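Local coordinates for cytochrome c-552/4 domain-containing protein (Ignicoccus hospitalis KIN4/I, PDB 4QO5) that binds eight c-type hemes as a membrane-associated multiheme cytochrome and probably passes electrons along them, at residues G389-S392 and E393-A397; I94-G98 and F99-P103. One frame throughout, in Å; residues are numbered along the deposited sequence.

How the interactions relate
Interaction 2 comes first along the chain, at residues 94-103. It closes a tight beta hairpin, with strand 94-96 folding back on strand 99-101, and lays it against a heme c and strand 188-196. Interaction 1 follows much later, at residues 389-397. It closes no long loop: it is the start of helix 393-407, where the loop after strand 362-363 turns into the helix. The two contacts run in series, neither nested nor crossed. The centres of interactions 1 and 2 are about 48 Å apart, on opposite sides of the chain's centre. The nearest atoms of interactions 1 and 2 are about 33 Å apart. Both are local, and each places side chains near a heme.

Interaction 1: G389-S392 and E393-A397; sequences GLIS and EEEMA
The hydroxyl OG of S392 accepts a hydrogen bond from the backbone N of E395. The N to OG distance is 3.0 Å and the N-H...O angle is 160°. S392 is the N-cap residue of the helix that follows. Its OG stands between its own backbone N and carbonyl carbon (chi1 71°), which turns the hydroxyl back over the first turn. Amides of a first helical turn lack the carbonyl four residues back within the helix, and the serine hydroxyl serves as an acceptor for E395 N. The serine carbonyl adds a second tie. S392 O accepts from M396 N at 3.0 Å, with the donor tilted 17° from the carbonyl plane. One residue further on, A397 N bonds to E393 O.

Carbon contacts accompany the cap. I391, just before the N-cap, points its side chain at the helix, and its CD1 meets M396 CG at 3.6 Å. This apolar pair is a hydrophobic staple. The CB of I391 lies 3.9 Å from E395 CG, and the two side chains cross at about a right angle. The E395 chain bends at chi2, and its OE2 forms a salt bridge with R399, one turn along the helix. E394 is also bent at chi2, which brings its OE2 to 3.5 Å from S392 OG. The acidic side chains at the first turn would probably interact favourably with the positive end of the helix dipole. M396 also packs on P324 and on W313, a residue of a heme c site. Together these contacts make a serine N-cap with a hydrophobic staple at the start of helix 393-407.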
loop_
_atom_site.group_PDB
_atom_site.type_symbol
_atom_site.label_atom_id
_atom_site.label_comp_id
_atom_site.label_asym_id
_atom_site.label_seq_id
_atom_site.Cartn_x
_atom_site.Cartn_y
_atom_site.Cartn_z
ATOM N N GLY A 389 0.732 -37.349 -6.159
ATOM C CA GLY A 389 1.380 -36.276 -5.438
ATOM C C GLY A 389 0.431 -35.256 -4.831
ATOM O O GLY A 389 0.809 -34.525 -3.898
ATOM N N LEU A 390 -0.798 -35.203 -5.353
ATOM C CA LEU A 390 -1.771 -34.197 -4.926
ATOM C C LEU A 390 -2.935 -34.864 -4.193
ATOM O O LEU A 390 -3.185 -36.057 -4.375
ATOM C CB LEU A 390 -2.304 -33.408 -6.132
ATOM C CG LEU A 390 -1.322 -32.840 -7.156
ATOM C CD1 LEU A 390 -2.096 -32.022 -8.195
ATOM C CD2 LEU A 390 -0.235 -31.963 -6.501
ATOM N N ILE A 391 -3.636 -34.098 -3.355
ATOM C CA ILE A 391 -4.702 -34.670 -2.550
ATOM C C ILE A 391 -5.907 -35.123 -3.378
ATOM O O ILE A 391 -6.158 -34.611 -4.472
ATOM C CB ILE A 391 -5.136 -33.747 -1.394
ATOM C CG1 ILE A 391 -5.718 -32.425 -1.924
ATOM C CG2 ILE A 391 -3.963 -33.508 -0.445
ATOM C CD1 ILE A 391 -6.313 -31.559 -0.821
ATOM N N SER A 392 -6.623 -36.108 -2.847
ATOM C CA SER A 392 -7.792 -36.677 -3.497
ATOM C C SER A 392 -8.966 -35.711 -3.454
ATOM O O SER A 392 -8.965 -34.764 -2.680
ATOM C CB SER A 392 -8.215 -37.964 -2.788
ATOM O OG SER A 392 -8.780 -37.654 -1.520
ATOM N N GLU A 393 -9.986 -35.988 -4.257
ATOM C CA GLU A 393 -11.189 -35.160 -4.260
ATOM C C GLU A 393 -11.877 -35.219 -2.901
ATOM O O GLU A 393 -12.446 -34.234 -2.441
ATOM C CB GLU A 393 -12.155 -35.625 -5.356
ATOM C CG GLU A 393 -11.609 -35.457 -6.762
ATOM C CD GLU A 393 -12.683 -35.586 -7.830
ATOM O OE1 GLU A 393 -12.515 -34.981 -8.911
ATOM O OE2 GLU A 393 -13.693 -36.289 -7.592
ATOM N N GLU A 394 -11.844 -36.394 -2.277
ATOM C CA GLU A 394 -12.448 -36.574 -0.964
ATOM C C GLU A 394 -11.747 -35.721 0.082
ATOM O O GLU A 394 -12.385 -35.125 0.948
ATOM C CB GLU A 394 -12.417 -38.055 -0.559
ATOM C CG GLU A 394 -13.351 -38.947 -1.364
ATOM C CD GLU A 394 -12.752 -39.463 -2.675
ATOM O OE1 GLU A 394 -13.459 -40.227 -3.370
ATOM O OE2 GLU A 394 -11.591 -39.121 -3.014
ATOM N N GLU A 395 -10.424 -35.657 0.001
ATOM C CA GLU A 395 -9.667 -34.818 0.910
ATOM C C GLU A 395 -9.944 -33.334 0.666
ATOM O O GLU A 395 -10.068 -32.563 1.611
ATOM C CB GLU A 395 -8.164 -35.119 0.812
ATOM C CG GLU A 395 -7.304 -34.303 1.772
ATOM C CD GLU A 395 -7.574 -34.634 3.235
ATOM O OE1 GLU A 395 -8.053 -35.761 3.521
ATOM O OE2 GLU A 395 -7.312 -33.766 4.100
ATOM N N MET A 396 -10.061 -32.937 -0.596
ATOM C CA MET A 396 -10.389 -31.538 -0.911
ATOM C C MET A 396 -11.725 -31.162 -0.291
ATOM O O MET A 396 -11.870 -30.085 0.271
ATOM C CB MET A 396 -10.482 -31.332 -2.420
ATOM C CG MET A 396 -9.145 -31.405 -3.114
ATOM S SD MET A 396 -9.271 -31.381 -4.911
ATOM C CE MET A 396 -9.544 -29.626 -5.201
ATOM N N ALA A 397 -12.698 -32.073 -0.377
ATOM C CA ALA A 397 -14.033 -31.776 0.117
ATOM C C ALA A 397 -14.018 -31.642 1.639
ATOM O O ALA A 397 -14.672 -30.766 2.190
ATOM C CB ALA A 397 -15.034 -32.847 -0.330
#

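Interaction 2: I94-G98 and F99-P103; sequences IDHFG and FKIHP. With HEC (heme c), chain B.
H96 and F99 pair across a tight turn, and four backbone hydrogen bonds close the hairpin. I94 N gives to I101 O at 2.8 Å, and I101 N returns a bond to I94 O. H96 N gives to F99 O, in the carbonyl plane. F99 N gives to H96 O from well above the carbonyl plane. A type I' turn from H96 to F99 links the strands.

Metal binding comes next. H96 NE2 binds the heme iron at 2.2 Å, and H27 is the other axial ligand. The H96 CG lies anti to the backbone N (chi1 -170°), which carries the imidazole out to the iron.

The remaining contacts are apolar. I101 CG1 packs on H96 CB at 3.5 Å. The F97 ring has heme CBC over one face, and its CD2 lies 3.2 Å from heme C3C. That CD2 also sits over the centre of the H96 ring. An alanine in place of F97 would remove the ring and would probably open a gap beside heme C3C and CBC and leave the H96 imidazole face without its neighbour, freer to turn. F99 has heme CBB over one face, with CG at 3.3 Å. A beta hairpin with a two-residue type I' loop here carries an axial histidine of a bis-histidine heme c site.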
loop_
_atom_site.group_PDB
_atom_site.type_symbol
_atom_site.label_atom_id
_atom_site.label_comp_id
_atom_site.label_asym_id
_atom_site.label_seq_id
_atom_site.Cartn_x
_atom_site.Cartn_y
_atom_site.Cartn_z
ATOM N N ILE A 94 29.452 -21.453 21.147
ATOM C CA ILE A 94 30.716 -20.820 21.508
ATOM C C ILE A 94 30.792 -20.596 23.007
ATOM O O ILE A 94 29.771 -20.510 23.681
ATOM C CB ILE A 94 30.887 -19.456 20.824
ATOM C CG1 ILE A 94 29.693 -18.552 21.143
ATOM C CG2 ILE A 94 31.050 -19.638 19.324
ATOM C CD1 ILE A 94 29.905 -17.099 20.746
ATOM N N ASP A 95 32.007 -20.509 23.540
ATOM C CA ASP A 95 32.145 -20.079 24.919
ATOM C C ASP A 95 31.785 -18.596 25.010
ATOM O O ASP A 95 32.128 -17.801 24.133
ATOM C CB ASP A 95 33.554 -20.318 25.449
ATOM C CG ASP A 95 33.611 -20.244 26.961
ATOM O OD1 ASP A 95 33.237 -21.245 27.614
ATOM O OD2 ASP A 95 34.007 -19.183 27.494
ATOM N N HIS A 96 31.086 -18.233 26.078
ATOM C CA HIS A 96 30.553 -16.889 26.216
ATOM C C HIS A 96 30.408 -16.608 27.696
ATOM O O HIS A 96 29.436 -17.032 28.313
ATOM C CB HIS A 96 29.190 -16.813 25.538
ATOM C CG HIS A 96 28.657 -15.424 25.402
ATOM N ND1 HIS A 96 29.257 -14.473 24.603
ATOM C CD2 HIS A 96 27.578 -14.829 25.955
ATOM C CE1 HIS A 96 28.575 -13.346 24.676
ATOM N NE2 HIS A 96 27.554 -13.536 25.491
ATOM N N PHE A 97 31.399 -15.921 28.254
ATOM C CA PHE A 97 31.431 -15.582 29.674
ATOM C C PHE A 97 31.149 -16.757 30.616
ATOM O O PHE A 97 30.433 -16.622 31.611
ATOM C CB PHE A 97 30.512 -14.392 29.925
ATOM C CG PHE A 97 30.894 -13.196 29.110
ATOM C CD1 PHE A 97 32.053 -12.488 29.411
ATOM C CD2 PHE A 97 30.149 -12.822 28.005
ATOM C CE1 PHE A 97 32.433 -11.394 28.652
ATOM C CE2 PHE A 97 30.523 -11.724 27.232
ATOM C CZ PHE A 97 31.667 -11.008 27.562
ATOM N N GLY A 98 31.722 -17.908 30.283
ATOM C CA GLY A 98 31.627 -19.089 31.124
ATOM C C GLY A 98 30.517 -20.050 30.734
ATOM O O GLY A 98 30.419 -21.146 31.279
ATOM N N PHE A 99 29.680 -19.637 29.789
ATOM C CA PHE A 99 28.564 -20.452 29.331
ATOM C C PHE A 99 28.807 -20.957 27.915
ATOM O O PHE A 99 29.558 -20.351 27.154
ATOM C CB PHE A 99 27.284 -19.622 29.355
ATOM C CG PHE A 99 27.012 -18.976 30.681
ATOM C CD1 PHE A 99 27.318 -17.640 30.891
ATOM C CD2 PHE A 99 26.438 -19.697 31.708
ATOM C CE1 PHE A 99 27.059 -17.043 32.113
ATOM C CE2 PHE A 99 26.177 -19.110 32.926
ATOM C CZ PHE A 99 26.490 -17.779 33.130
ATOM N N LYS A 100 28.193 -22.084 27.567
ATOM C CA LYS A 100 28.265 -22.592 26.201
ATOM C C LYS A 100 26.958 -22.255 25.491
ATOM O O LYS A 100 25.946 -22.925 25.691
ATOM C CB LYS A 100 28.487 -24.105 26.192
ATOM C CG LYS A 100 29.869 -24.522 26.673
ATOM C CD LYS A 100 29.964 -26.038 26.823
ATOM C CE LYS A 100 29.801 -26.462 28.279
ATOM N NZ LYS A 100 31.059 -27.042 28.845
ATOM N N ILE A 101 26.968 -21.210 24.671
ATOM C CA ILE A 101 25.716 -20.759 24.057
ATOM C C ILE A 101 25.808 -20.708 22.539
ATOM O O ILE A 101 26.893 -20.623 21.978
ATOM C CB ILE A 101 25.275 -19.382 24.604
ATOM C CG1 ILE A 101 26.284 -18.310 24.216
ATOM C CG2 ILE A 101 25.095 -19.427 26.123
ATOM C CD1 ILE A 101 25.759 -17.310 23.207
ATOM N N HIS A 102 24.659 -20.763 21.877
ATOM C CA HIS A 102 24.608 -20.624 20.426
ATOM C C HIS A 102 23.592 -19.539 20.099
ATOM O O HIS A 102 22.534 -19.480 20.721
ATOM C CB HIS A 102 24.227 -21.944 19.739
ATOM C CG HIS A 102 22.908 -22.510 20.175
ATOM N ND1 HIS A 102 22.750 -23.208 21.354
ATOM C CD2 HIS A 102 21.683 -22.485 19.589
ATOM C CE1 HIS A 102 21.489 -23.588 21.474
ATOM N NE2 HIS A 102 20.816 -23.148 20.424
ATOM N N PRO A 103 23.922 -18.669 19.133
ATOM C CA PRO A 103 23.019 -17.545 18.835
ATOM C C PRO A 103 21.747 -17.978 18.120
ATOM O O PRO A 103 20.696 -17.428 18.423
ATOM C CB PRO A 103 23.858 -16.658 17.913
ATOM C CG PRO A 103 25.291 -16.959 18.313
ATOM C CD PRO A 103 25.267 -18.456 18.566
HETATM FE FE HEC B . 25.859 -12.216 25.874
HETATM C CHA HEC B . 26.511 -11.345 22.625
HETATM C CHB HEC B . 23.399 -14.300 24.878
HETATM C CHC HEC B . 25.872 -13.621 28.950
HETATM C CHD HEC B . 27.705 -9.606 27.035
HETATM N NA HEC B . 25.076 -12.695 24.072
HETATM C C1A HEC B . 25.586 -12.349 22.843
HETATM C C2A HEC B . 24.956 -13.185 21.846
HETATM C C3A HEC B . 24.101 -14.007 22.464
HETATM C C4A HEC B . 24.148 -13.707 23.882
HETATM C CMA HEC B . 23.186 -15.079 21.818
HETATM C CAA HEC B . 25.258 -13.148 20.330
HETATM C CBA HEC B . 26.612 -13.835 20.165
HETATM C CGA HEC B . 26.969 -14.075 18.721
HETATM O O1A HEC B . 26.302 -13.528 17.802
HETATM O O2A HEC B . 27.933 -14.847 18.489
HETATM N NB HEC B . 24.776 -13.622 26.752
HETATM C C1B HEC B . 23.873 -14.469 26.140
HETATM C C2B HEC B . 23.549 -15.542 27.025
HETATM C C3B HEC B . 24.299 -15.358 28.128
HETATM C C4B HEC B . 25.035 -14.137 27.992
HETATM C CMB HEC B . 22.572 -16.681 26.624
HETATM C CAB HEC B . 24.489 -16.167 29.422
HETATM C CBB HEC B . 24.328 -17.693 29.256
HETATM N NC HEC B . 26.600 -11.684 27.678
HETATM C C1C HEC B . 26.597 -12.463 28.806
HETATM C C2C HEC B . 27.288 -11.759 29.868
HETATM C C3C HEC B . 28.001 -10.783 29.268
HETATM C C4C HEC B . 27.450 -10.624 27.927
HETATM C CMC HEC B . 27.670 -12.535 31.143
HETATM C CAC HEC B . 29.041 -9.788 29.879
HETATM C CBC HEC B . 30.055 -10.266 30.935
HETATM N ND HEC B . 26.934 -10.713 24.970
HETATM C C1D HEC B . 27.582 -9.697 25.668
HETATM C C2D HEC B . 28.106 -8.744 24.726
HETATM C C3D HEC B . 27.746 -9.288 23.345
HETATM C C4D HEC B . 27.016 -10.512 23.592
HETATM C CMD HEC B . 28.890 -7.450 25.051
HETATM C CAD HEC B . 28.059 -8.652 21.976
HETATM C CBD HEC B . 27.265 -7.358 21.846
HETATM C CGD HEC B . 27.553 -6.699 20.522
HETATM O O1D HEC B . 27.181 -5.507 20.362
HETATM O O2D HEC B . 28.150 -7.349 19.624
#